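Local coordinates for uncharacterized protein (Staphylococcus aureus, PDB 3P8A) that is of unknown function but carries a glyoxalase-like domain and belongs to the vicinal oxygen chelate (VOC) family, built here around two mixed beta sheets, at residues I45-G50 / K61-I65; D33-F38 / E71-V75; Q186-S190 / K251-A255. One frame throughout, in Å; residues are numbered along the deposited sequence.

Contact 1. Residues I45-G50 / K61-I65; sequences IKLHSG and KLGYI
His48 and Leu62 form an antiparallel hydrogen-bonded pair. Leu62 N donates a hydrogen bond to His48 O at 2.7 Å, nearly straight at 169°, and His48 N answers to Leu62 O at 2.9 Å with a more bent approach. The same two oxygens take up CA-H...O contacts: Leu47 CA lies 3.3 Å from Leu62 O, and Lys61 CA also meets His48 O. One step on, Ser49 and Lys61 make the non-hydrogen-bonded pair. Before His48 the two chains draw apart, and a water bridges the gap, donating to Lys46 O and accepting from Tyr64 N, with a weak third bond to Leu62 O. Beside it Lys46 O receives the CA-H of Gly63, 3.5 Å away; with no side chain at Gly63, Ile45 CG2 and Leu47 CD2 can both settle over its CA.

On the His48 and Leu62 face the side chains of His48 and Tyr64 cross at about a right angle, His48 CD2 coming to the edge of the Tyr64 ring at CD2, 4.1 Å away. Leu62 sends CD1 along to Gly50 CA. Ile45 CG2, held anti to its own backbone N (chi1 -67° for the CG1 branch), touches Ile65 CD1 at 4.1 Å, a branched apolar pair suited to a buried end of the hairpin. The long arm of Lys61, extended beyond CG, passes Leu47 CD1 with its methylenes and carries its ammonium off to Phe38 O and Leu35 O.

Tyr184 lies against both aromatic rings, while Gln186 hydrogen-bonds to Lys46 N and Tyr64 O. The hairpin of strands 48-53 and 58-64 thus forms one margin of the eight-stranded sheet: 48-53 is one of its two edge strands, 58-64 pairs next with strand 69-75, and Ile45 and Ile65 reach across to Phe189 of strand 189-198.

Contact 2. Residues D33-F38 / E71-V75; sequences DQLDRF and ELLDV
Leu35 and Asp74 bring a short turn against a beta strand: residues 35-37 have helical backbone angles without regular helical bonding, Phe38 N returns to Leu35 O at 3.1 Å, and residues 71-75 run extended.

The carboxylate of Asp74 reaches the start of that turn. With CG anti to the backbone N (chi1 -165°), it projects from the strand so that OD2 accepts from Leu35 N at 3.0 Å, an almost straight bond of 174°. The donor comes from above the carboxylate plane, 39° out of it. Gln34 N is also near, 2.9 Å from the same OD2. The other oxygen, OD1, takes a weak hydrogen bond from Val75 N and a sound one from a water that also donates to Asp33 OD1. An aspartate suits this place because its short arm offers one oxygen to the turn and the other to its own strand.

Leu35 fills the angle beside it. Its CB packs on Asp74 CB at 3.5 Å, CD2 lies over the strand backbone near Leu72 O, and CD1 meets Leu72 CB at 3.6 Å, the two leucines crossing at about a right angle. Leu72 in turn sends CD1 to Phe38 CE2, 3.5 Å away, approaching the ring obliquely; Leu47 and His30 also touch Leu72. Leucine suits position 35 because its two methyls divide between the side chain and the backbone oxygen of Leu72.

The contact ties the loop after strand 24-31 to strand 69-75 by one apolar patch and one acidic anchor. Asp33 OD1 and Asp74 OD1 place like charges 4.5 Å apart. The shared water, pointing a proton at each, probably eases their repulsion, while the backbone N-H of Leu35 would help keep Asp74 ionised.

Contact 3. Residues Q186-S190 / K251-A255; sequences QKQFS and KDAQA
Gln188 O accepts a hydrogen bond from Ala253 N at 2.7 Å, at 177° all but straight, with the donor in the carbonyl plane. The same oxygen also receives the CA-H of Asp252, 3.4 Å away. Further along, Ser190 and Lys251 form an antiparallel hydrogen-bonded pair: Lys251 N bonds to Ser190 O at 2.7 Å, and Ser190 N to Lys251 O at 3.0 Å, a more bent bond. Lys251 O also takes the CA-H of Phe189, so Gln188 O and Lys251 O each take one N-H and one CA-H.

Strands 189-198 and 244-252 are neighbours in the seven-stranded sheet, and the contact marks the end they share. A type I turn, Gln186 to Phe189, leads into the first; a second type I turn, Asp252 to Ala255, leaves the other. Asp252 serves that second turn as well, since its OD1 accepts a weak bond from Gln254 N.

Phe189 and Asp252, the non-hydrogen-bonded pair, have their side chains side by side on one face, ring and carboxylate planes 45° apart. Phe189 CE1 comes within 3.4 Å of Asp252 OD1, obliquely to the ring. Over the ring centre sits Gln188 CG, 3.6 Å above the plane. It reaches there because chi1 of 67° sets CG between the backbone N and the carbonyl carbon; a flexible glutamine suits the spot, its CG methylene lying on the ring face while its amide continues beside Asp252, amide and carboxylate planes not far from parallel.

On the other face Ser190 and Lys251 lie together. Lys251 bends at its third and fourth torsions, bringing NZ back to 3.5 Å from Ser190 OG at an angle too poor for a hydrogen bond; the small Ser190 side chain lies beside this folded-back end. Gln186 OE1 lies in plane at the edge of the Phe189 ring.

In the fold
Contacts 1 and 2 belong to the same eight-stranded sheet, their centres about 11 Å apart, with contact 1 nested inside the chain loop that contact 2 closes. Lys61 connects them: its NZ lies 2.9 Å from Leu35 O, and Lys61 O is 2.9 Å from Leu72 N across strands 58-64 and 69-75. Contact 3 stands in the second sheet, its centre about 15 Å from that of contact 1; Gln186 joins the two, NE2 to Tyr64 O and OE1 to Lys46 N, each at 2.8 Å. Contacts 2 and 3 do not touch, their nearest atoms about 10 Å apart. Glycerol lies near the Leu62 side chain and hydrogen-bonds to Glu71 OE2; probably from the crystallisation liquor, it may still mark a pocket.

Contact 1. Residues I45-G50 / K61-I65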
ATOM      1  N   ILE A  45       9.797   6.058  13.617  1.00 13.84           N
ATOM      2  CA  ILE A  45      10.092   5.353  12.370  1.00 13.30           C
ATOM      3  C   ILE A  45      11.008   6.277  11.597  1.00 16.77           C
ATOM      4  O   ILE A  45      10.635   7.413  11.303  1.00 16.50           O
ATOM      5  CB  ILE A  45       8.834   4.960  11.541  1.00 16.48           C
ATOM      6  CG1 ILE A  45       7.998   3.906  12.272  1.00 16.71           C
ATOM      7  CG2 ILE A  45       9.226   4.476  10.102  1.00 16.20           C
ATOM      8  CD1 ILE A  45       6.539   3.868  11.861  1.00 20.51           C
ATOM      9  N   LYS A  46      12.206   5.778  11.267  1.00 15.21           N
ATOM     10  CA  LYS A  46      13.171   6.545  10.495  1.00 15.51           C
ATOM     11  C   LYS A  46      12.746   6.577   9.025  1.00 17.80           C
ATOM     12  O   LYS A  46      12.174   5.616   8.511  1.00 15.43           O
ATOM     13  CB  LYS A  46      14.593   5.959  10.667  1.00 19.62           C
ATOM     14  CG  LYS A  46      15.376   6.579  11.832  1.00 38.35           C
ATOM     15  CD  LYS A  46      15.001   5.968  13.186  1.00 51.57           C
ATOM     16  CE  LYS A  46      15.539   6.735  14.365  1.00 61.27           C
ATOM     17  NZ  LYS A  46      14.904   6.293  15.633  1.00 67.34           N
ATOM     18  N   LEU A  47      13.022   7.695   8.372  1.00 15.35           N
ATOM     19  CA  LEU A  47      12.681   7.935   6.982  1.00 16.02           C
ATOM     20  C   LEU A  47      13.912   8.171   6.150  1.00 22.78           C
ATOM     21  O   LEU A  47      14.912   8.697   6.639  1.00 20.58           O
ATOM     22  CB  LEU A  47      11.729   9.145   6.850  1.00 16.10           C
ATOM     23  CG  LEU A  47      10.450   9.133   7.685  1.00 21.28           C
ATOM     24  CD1 LEU A  47       9.676  10.421   7.496  1.00 22.03           C
ATOM     25  CD2 LEU A  47       9.560   7.952   7.336  1.00 25.47           C
ATOM     26  N   HIS A  48      13.824   7.759   4.882  1.00 22.28           N
ATOM     27  CA  HIS A  48      14.867   7.905   3.869  1.00 23.68           C
ATOM     28  C   HIS A  48      14.193   8.493   2.633  1.00 27.60           C
ATOM     29  O   HIS A  48      13.125   8.015   2.233  1.00 26.81           O
ATOM     30  CB  HIS A  48      15.523   6.545   3.556  1.00 24.42           C
ATOM     31  CG  HIS A  48      16.223   5.961   4.747  1.00 28.89           C
ATOM     32  ND1 HIS A  48      17.470   6.429   5.163  1.00 31.44           N
ATOM     33  CD2 HIS A  48      15.810   5.010   5.611  1.00 30.37           C
ATOM     34  CE1 HIS A  48      17.773   5.725   6.241  1.00 30.42           C
ATOM     35  NE2 HIS A  48      16.797   4.873   6.559  1.00 30.27           N
ATOM     36  N   SER A  49      14.783   9.560   2.068  1.00 24.20           N
ATOM     37  CA  SER A  49      14.275  10.203   0.857  1.00 23.56           C
ATOM     38  C   SER A  49      14.266   9.186  -0.263  1.00 24.89           C
ATOM     39  O   SER A  49      15.205   8.395  -0.377  1.00 22.80           O
ATOM     40  CB  SER A  49      15.146  11.385   0.458  1.00 28.79           C
ATOM     41  OG  SER A  49      14.698  12.559   1.110  1.00 38.37           O
ATOM     42  N   GLY A  50      13.170   9.157  -1.008  1.00 21.57           N
ATOM     43  CA  GLY A  50      12.992   8.229  -2.116  1.00 22.81           C
ATOM     44  C   GLY A  50      13.424   8.840  -3.426  1.00 26.65           C
ATOM     45  O   GLY A  50      14.600   9.149  -3.619  1.00 28.08           O
ATOM     46  N   LYS A  61       9.071   9.406   0.447  1.00 12.41           N
ATOM     47  CA  LYS A  61       9.997   9.223   1.563  1.00 12.91           C
ATOM     48  C   LYS A  61       9.611   7.882   2.064  1.00 16.47           C
ATOM     49  O   LYS A  61       8.424   7.543   2.048  1.00 16.86           O
ATOM     50  CB  LYS A  61       9.820  10.263   2.673  1.00 14.59           C
ATOM     51  CG  LYS A  61      10.518  11.582   2.435  1.00 22.49           C
ATOM     52  CD  LYS A  61      10.516  12.364   3.735  1.00 25.33           C
ATOM     53  CE  LYS A  61      11.061  13.758   3.581  1.00 25.68           C
ATOM     54  NZ  LYS A  61      10.814  14.551   4.813  1.00 19.90           N
ATOM     55  N   LEU A  62      10.600   7.075   2.444  1.00 13.63           N
ATOM     56  CA  LEU A  62      10.353   5.685   2.800  1.00 13.73           C
ATOM     57  C   LEU A  62      10.733   5.322   4.198  1.00 17.79           C
ATOM     58  O   LEU A  62      11.797   5.693   4.673  1.00 17.68           O
ATOM     59  CB  LEU A  62      11.065   4.772   1.779  1.00 14.29           C
ATOM     60  CG  LEU A  62      10.922   5.216   0.301  1.00 18.17           C
ATOM     61  CD1 LEU A  62      12.045   4.698  -0.554  1.00 19.37           C
ATOM     62  CD2 LEU A  62       9.559   4.830  -0.267  1.00 18.84           C
ATOM     63  N   GLY A  63       9.807   4.650   4.870  1.00 14.78           N
ATOM     64  CA  GLY A  63       9.973   4.100   6.203  1.00 13.98           C
ATOM     65  C   GLY A  63      10.127   2.597   6.072  1.00 19.93           C
ATOM     66  O   GLY A  63       9.131   1.867   6.015  1.00 18.22           O
ATOM     67  N   TYR A  64      11.388   2.120   5.957  1.00 18.34           N
ATOM     68  CA  TYR A  64      11.655   0.689   5.824  1.00 17.18           C
ATOM     69  C   TYR A  64      11.453  -0.022   7.149  1.00 20.40           C
ATOM     70  O   TYR A  64      12.049   0.351   8.158  1.00 19.19           O
ATOM     71  CB  TYR A  64      13.070   0.429   5.269  1.00 17.89           C
ATOM     72  CG  TYR A  64      13.262   0.875   3.841  1.00 20.49           C
ATOM     73  CD1 TYR A  64      12.785   0.113   2.781  1.00 22.61           C
ATOM     74  CD2 TYR A  64      13.963   2.039   3.542  1.00 21.99           C
ATOM     75  CE1 TYR A  64      12.988   0.504   1.457  1.00 24.23           C
ATOM     76  CE2 TYR A  64      14.175   2.440   2.225  1.00 23.65           C
ATOM     77  CZ  TYR A  64      13.686   1.668   1.184  1.00 33.36           C
ATOM     78  OH  TYR A  64      13.893   2.050  -0.122  1.00 41.77           O
ATOM     79  N   ILE A  65      10.592  -1.038   7.143  1.00 18.16           N
ATOM     80  CA  ILE A  65      10.293  -1.819   8.337  1.00 19.23           C
ATOM     81  C   ILE A  65      11.095  -3.120   8.268  1.00 26.66           C
ATOM     82  O   ILE A  65      12.243  -3.138   8.712  1.00 26.64           O
ATOM     83  CB  ILE A  65       8.750  -1.991   8.548  1.00 21.57           C
ATOM     84  CG1 ILE A  65       8.006  -0.648   8.496  1.00 21.66           C
ATOM     85  CG2 ILE A  65       8.432  -2.742   9.839  1.00 20.71           C
ATOM     86  CD1 ILE A  65       8.487   0.468   9.588  1.00 30.27           C
TER
HETATM   87  O   HOH W   1      13.349   3.690   6.873  1.00 38.33           O

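Contact 2. Residues D33-F38 / E71-V75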
ATOM      1  N   ASP A  33       0.781  16.063   2.701  1.00 12.74           N
ATOM      2  CA  ASP A  33       1.036  17.353   2.060  1.00 13.94           C
ATOM      3  C   ASP A  33       2.315  17.942   2.682  1.00 16.81           C
ATOM      4  O   ASP A  33       2.535  17.736   3.864  1.00 15.33           O
ATOM      5  CB  ASP A  33      -0.144  18.308   2.307  1.00 15.08           C
ATOM      6  CG  ASP A  33       0.120  19.721   1.835  1.00 17.11           C
ATOM      7  OD1 ASP A  33       0.375  19.902   0.633  1.00 13.28           O
ATOM      8  OD2 ASP A  33       0.045  20.643   2.666  1.00 21.83           O
ATOM      9  N   GLN A  34       3.156  18.661   1.892  1.00 14.77           N
ATOM     10  CA  GLN A  34       4.401  19.256   2.412  1.00 14.65           C
ATOM     11  C   GLN A  34       5.297  18.196   3.051  1.00 16.22           C
ATOM     12  O   GLN A  34       5.794  18.351   4.179  1.00 15.61           O
ATOM     13  CB  GLN A  34       4.121  20.428   3.395  1.00 16.83           C
ATOM     14  CG  GLN A  34       3.505  21.652   2.714  1.00 35.25           C
ATOM     15  CD  GLN A  34       3.052  22.697   3.705  1.00 60.84           C
ATOM     16  OE1 GLN A  34       3.640  22.885   4.781  1.00 53.92           O
ATOM     17  NE2 GLN A  34       1.998  23.419   3.351  1.00 62.08           N
ATOM     18  N   LEU A  35       5.465  17.080   2.329  1.00 12.44           N
ATOM     19  CA  LEU A  35       6.276  15.938   2.771  1.00 12.19           C
ATOM     20  C   LEU A  35       7.747  16.282   3.047  1.00 16.27           C
ATOM     21  O   LEU A  35       8.341  15.642   3.900  1.00 14.03           O
ATOM     22  CB  LEU A  35       6.145  14.787   1.742  1.00 10.93           C
ATOM     23  CG  LEU A  35       6.926  13.496   1.943  1.00 12.22           C
ATOM     24  CD1 LEU A  35       6.601  12.833   3.291  1.00 10.22           C
ATOM     25  CD2 LEU A  35       6.675  12.558   0.797  1.00 11.14           C
ATOM     26  N   ASP A  36       8.329  17.287   2.363  1.00 17.71           N
ATOM     27  CA  ASP A  36       9.737  17.652   2.597  1.00 19.22           C
ATOM     28  C   ASP A  36      10.033  18.098   4.026  1.00 23.82           C
ATOM     29  O   ASP A  36      11.152  17.919   4.501  1.00 23.96           O
ATOM     30  CB  ASP A  36      10.199  18.742   1.648  1.00 22.39           C
ATOM     31  CG  ASP A  36      10.595  18.228   0.291  1.00 42.94           C
ATOM     32  OD1 ASP A  36      11.198  17.124   0.224  1.00 47.63           O
ATOM     33  OD2 ASP A  36      10.369  18.952  -0.700  1.00 47.67           O
ATOM     34  N   ARG A  37       9.030  18.690   4.691  1.00 18.38           N
ATOM     35  CA  ARG A  37       9.147  19.201   6.058  1.00 17.70           C
ATOM     36  C   ARG A  37       8.907  18.095   7.078  1.00 19.74           C
ATOM     37  O   ARG A  37       9.279  18.228   8.246  1.00 18.39           O
ATOM     38  CB  ARG A  37       8.089  20.305   6.289  1.00 17.77           C
ATOM     39  CG  ARG A  37       8.275  21.554   5.424  1.00 28.22           C
ATOM     40  CD  ARG A  37       7.030  22.428   5.408  1.00 39.17           C
ATOM     41  NE  ARG A  37       6.891  23.217   6.632  1.00 62.24           N
ATOM     42  CZ  ARG A  37       7.466  24.400   6.837  1.00 82.45           C
ATOM     43  NH1 ARG A  37       7.285  25.043   7.982  1.00 68.11           N
ATOM     44  NH2 ARG A  37       8.232  24.947   5.898  1.00 72.87           N
ATOM     45  N   PHE A  38       8.244  17.027   6.635  1.00 15.63           N
ATOM     46  CA  PHE A  38       7.771  15.937   7.468  1.00 14.47           C
ATOM     47  C   PHE A  38       8.807  14.986   8.026  1.00 19.09           C
ATOM     48  O   PHE A  38       9.697  14.539   7.314  1.00 20.62           O
ATOM     49  CB  PHE A  38       6.622  15.176   6.756  1.00 14.81           C
ATOM     50  CG  PHE A  38       5.968  14.100   7.594  1.00 14.78           C
ATOM     51  CD1 PHE A  38       4.891  14.400   8.418  1.00 17.43           C
ATOM     52  CD2 PHE A  38       6.453  12.800   7.589  1.00 16.25           C
ATOM     53  CE1 PHE A  38       4.308  13.416   9.217  1.00 18.05           C
ATOM     54  CE2 PHE A  38       5.879  11.818   8.400  1.00 19.15           C
ATOM     55  CZ  PHE A  38       4.805  12.132   9.205  1.00 16.60           C
ATOM     56  N   GLU A  71       5.332   3.925   2.434  1.00  9.15           N
ATOM     57  CA  GLU A  71       5.617   4.895   1.406  1.00  9.07           C
ATOM     58  C   GLU A  71       4.853   6.160   1.727  1.00 15.18           C
ATOM     59  O   GLU A  71       3.626   6.167   1.715  1.00 16.62           O
ATOM     60  CB  GLU A  71       5.286   4.374  -0.001  1.00 10.55           C
ATOM     61  CG  GLU A  71       5.762   5.333  -1.087  1.00 11.20           C
ATOM     62  CD  GLU A  71       5.236   5.090  -2.486  1.00 31.31           C
ATOM     63  OE1 GLU A  71       4.229   4.363  -2.625  1.00 20.13           O
ATOM     64  OE2 GLU A  71       5.786   5.688  -3.438  1.00 24.10           O
ATOM     65  N   LEU A  72       5.580   7.230   2.057  1.00 11.49           N
ATOM     66  CA  LEU A  72       4.959   8.531   2.294  1.00 10.53           C
ATOM     67  C   LEU A  72       5.025   9.201   0.946  1.00 13.01           C
ATOM     68  O   LEU A  72       6.078   9.201   0.336  1.00 15.02           O
ATOM     69  CB  LEU A  72       5.710   9.347   3.343  1.00 10.12           C
ATOM     70  CG  LEU A  72       5.941   8.726   4.702  1.00 13.31           C
ATOM     71  CD1 LEU A  72       6.377   9.771   5.633  1.00 14.35           C
ATOM     72  CD2 LEU A  72       4.676   8.010   5.259  1.00 13.30           C
ATOM     73  N   LEU A  73       3.917   9.691   0.449  1.00  9.09           N
ATOM     74  CA  LEU A  73       3.823  10.210  -0.904  1.00  8.57           C
ATOM     75  C   LEU A  73       3.286  11.612  -0.944  1.00 12.22           C
ATOM     76  O   LEU A  73       2.367  11.937  -0.203  1.00 10.22           O
ATOM     77  CB  LEU A  73       2.934   9.222  -1.745  1.00  8.84           C
ATOM     78  CG  LEU A  73       2.797   9.451  -3.282  1.00 14.09           C
ATOM     79  CD1 LEU A  73       4.124   9.135  -4.027  1.00 14.28           C
ATOM     80  CD2 LEU A  73       1.666   8.615  -3.858  1.00 14.37           C
ATOM     81  N   ASP A  74       3.862  12.467  -1.828  1.00 10.82           N
ATOM     82  CA  ASP A  74       3.375  13.828  -2.038  1.00 12.30           C
ATOM     83  C   ASP A  74       3.464  14.199  -3.531  1.00 17.72           C
ATOM     84  O   ASP A  74       4.096  13.495  -4.299  1.00 16.29           O
ATOM     85  CB  ASP A  74       4.148  14.825  -1.168  1.00 14.07           C
ATOM     86  CG  ASP A  74       3.555  16.233  -0.987  1.00 18.40           C
ATOM     87  OD1 ASP A  74       2.372  16.458  -1.393  1.00 16.62           O
ATOM     88  OD2 ASP A  74       4.219  17.069  -0.351  1.00 19.14           O
ATOM     89  N   VAL A  75       2.832  15.298  -3.921  1.00 15.49           N
ATOM     90  CA  VAL A  75       2.822  15.774  -5.292  1.00 17.22           C
ATOM     91  C   VAL A  75       3.641  17.053  -5.429  1.00 23.59           C
ATOM     92  O   VAL A  75       3.416  18.021  -4.695  1.00 24.70           O
ATOM     93  CB  VAL A  75       1.384  15.865  -5.885  1.00 21.87           C
ATOM     94  CG1 VAL A  75       0.377  16.415  -4.880  1.00 22.12           C
ATOM     95  CG2 VAL A  75       1.340  16.638  -7.204  1.00 22.12           C
TER
HETATM   96  O   HOH W   2       0.276  18.186  -1.489  1.00 26.77           O

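Contact 3. Residues Q186-S190 / K251-A255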
ATOM      1  N   GLN A 186      14.290  -1.529   9.912  1.00 24.62           N
ATOM      2  CA  GLN A 186      14.204  -1.216  11.339  1.00 23.32           C
ATOM      3  C   GLN A 186      13.501  -2.405  11.945  1.00 28.13           C
ATOM      4  O   GLN A 186      12.277  -2.416  12.081  1.00 28.17           O
ATOM      5  CB  GLN A 186      13.413   0.087  11.543  1.00 23.90           C
ATOM      6  CG  GLN A 186      14.026   1.265  10.811  1.00 21.08           C
ATOM      7  CD  GLN A 186      13.090   2.429  10.789  1.00 25.31           C
ATOM      8  OE1 GLN A 186      12.905   3.116  11.799  1.00 14.37           O
ATOM      9  NE2 GLN A 186      12.497   2.691   9.622  1.00 16.29           N
ATOM     10  N   LYS A 187      14.287  -3.444  12.233  1.00 26.05           N
ATOM     11  CA  LYS A 187      13.859  -4.762  12.691  1.00 26.24           C
ATOM     12  C   LYS A 187      13.214  -4.899  14.077  1.00 30.47           C
ATOM     13  O   LYS A 187      12.693  -5.974  14.415  1.00 31.68           O
ATOM     14  CB  LYS A 187      14.910  -5.825  12.363  1.00 28.33           C
ATOM     15  CG  LYS A 187      14.990  -6.061  10.851  1.00 36.12           C
ATOM     16  CD  LYS A 187      15.999  -7.113  10.443  1.00 48.91           C
ATOM     17  CE  LYS A 187      15.969  -7.322   8.948  1.00 59.36           C
ATOM     18  NZ  LYS A 187      16.948  -8.350   8.508  1.00 71.85           N
ATOM     19  N   GLN A 188      13.149  -3.785  14.824  1.00 26.16           N
ATOM     20  CA  GLN A 188      12.447  -3.684  16.113  1.00 24.73           C
ATOM     21  C   GLN A 188      10.926  -3.656  15.792  1.00 27.24           C
ATOM     22  O   GLN A 188      10.104  -4.008  16.641  1.00 27.36           O
ATOM     23  CB  GLN A 188      12.871  -2.383  16.852  1.00 25.18           C
ATOM     24  CG  GLN A 188      12.407  -1.085  16.170  1.00 36.33           C
ATOM     25  CD  GLN A 188      13.372   0.065  16.153  1.00 60.24           C
ATOM     26  OE1 GLN A 188      13.125   1.130  16.723  1.00 58.54           O
ATOM     27  NE2 GLN A 188      14.469  -0.093  15.425  1.00 53.32           N
ATOM     28  N   PHE A 189      10.577  -3.223  14.554  1.00 20.62           N
ATOM     29  CA  PHE A 189       9.211  -3.125  14.064  1.00 19.57           C
ATOM     30  C   PHE A 189       8.865  -4.252  13.129  1.00 21.80           C
ATOM     31  O   PHE A 189       9.720  -4.734  12.389  1.00 20.13           O
ATOM     32  CB  PHE A 189       8.993  -1.802  13.324  1.00 21.37           C
ATOM     33  CG  PHE A 189       9.300  -0.562  14.114  1.00 22.78           C
ATOM     34  CD1 PHE A 189       8.628  -0.289  15.302  1.00 24.69           C
ATOM     35  CD2 PHE A 189      10.197   0.380  13.629  1.00 24.11           C
ATOM     36  CE1 PHE A 189       8.900   0.873  16.019  1.00 25.08           C
ATOM     37  CE2 PHE A 189      10.466   1.545  14.347  1.00 26.64           C
ATOM     38  CZ  PHE A 189       9.830   1.774  15.543  1.00 24.69           C
ATOM     39  N   SER A 190       7.577  -4.605  13.106  1.00 17.77           N
ATOM     40  CA  SER A 190       7.003  -5.633  12.261  1.00 16.50           C
ATOM     41  C   SER A 190       5.529  -5.284  12.027  1.00 17.35           C
ATOM     42  O   SER A 190       4.775  -5.147  12.993  1.00 15.03           O
ATOM     43  CB  SER A 190       7.135  -6.998  12.935  1.00 20.63           C
ATOM     44  OG  SER A 190       6.927  -8.050  12.008  1.00 38.63           O
ATOM     45  N   LYS A 251       4.057  -4.174  15.449  1.00 15.38           N
ATOM     46  CA  LYS A 251       4.620  -4.777  16.644  1.00 16.84           C
ATOM     47  C   LYS A 251       5.960  -4.070  16.872  1.00 23.56           C
ATOM     48  O   LYS A 251       6.716  -3.864  15.918  1.00 23.71           O
ATOM     49  CB  LYS A 251       4.814  -6.284  16.441  1.00 21.08           C
ATOM     50  CG  LYS A 251       3.552  -7.100  16.681  1.00 37.45           C
ATOM     51  CD  LYS A 251       3.850  -8.606  16.633  1.00 53.72           C
ATOM     52  CE  LYS A 251       3.500  -9.296  15.324  1.00 66.81           C
ATOM     53  NZ  LYS A 251       4.373  -8.884  14.187  1.00 73.13           N
ATOM     54  N   ASP A 252       6.200  -3.604  18.095  1.00 22.04           N
ATOM     55  CA  ASP A 252       7.428  -2.885  18.440  1.00 23.59           C
ATOM     56  C   ASP A 252       8.142  -3.636  19.566  1.00 27.10           C
ATOM     57  O   ASP A 252       7.653  -3.660  20.695  1.00 25.17           O
ATOM     58  CB  ASP A 252       7.121  -1.412  18.814  1.00 26.13           C
ATOM     59  CG  ASP A 252       8.313  -0.534  19.187  1.00 38.77           C
ATOM     60  OD1 ASP A 252       9.465  -0.915  18.867  1.00 38.37           O
ATOM     61  OD2 ASP A 252       8.090   0.562  19.756  1.00 44.72           O
ATOM     62  N   ALA A 253       9.294  -4.266  19.240  1.00 25.94           N
ATOM     63  CA  ALA A 253      10.119  -5.048  20.171  1.00 26.60           C
ATOM     64  C   ALA A 253      10.632  -4.228  21.367  1.00 33.14           C
ATOM     65  O   ALA A 253      10.863  -4.800  22.436  1.00 33.83           O
ATOM     66  CB  ALA A 253      11.285  -5.686  19.430  1.00 27.34           C
ATOM     67  N   GLN A 254      10.784  -2.903  21.194  1.00 31.74           N
ATOM     68  CA  GLN A 254      11.251  -1.980  22.235  1.00 32.76           C
ATOM     69  C   GLN A 254      10.096  -1.337  23.051  1.00 40.27           C
ATOM     70  O   GLN A 254      10.362  -0.616  24.014  1.00 40.80           O
ATOM     71  CB  GLN A 254      12.190  -0.900  21.656  1.00 34.05           C
ATOM     72  CG  GLN A 254      13.462  -1.429  20.964  1.00 53.68           C
ATOM     73  CD  GLN A 254      14.548  -2.006  21.864  1.00 78.10           C
ATOM     74  OE1 GLN A 254      14.374  -2.237  23.071  1.00 69.57           O
ATOM     75  NE2 GLN A 254      15.706  -2.280  21.274  1.00 76.44           N
ATOM     76  N   ALA A 255       8.825  -1.600  22.679  1.00 37.65           N
ATOM     77  CA  ALA A 255       7.679  -1.051  23.414  1.00 37.96           C
ATOM     78  C   ALA A 255       7.300  -1.916  24.608  1.00 41.29           C
ATOM     79  O   ALA A 255       7.336  -3.144  24.525  1.00 40.63           O
ATOM     80  CB  ALA A 255       6.474  -0.878  22.493  1.00 38.71           C
TER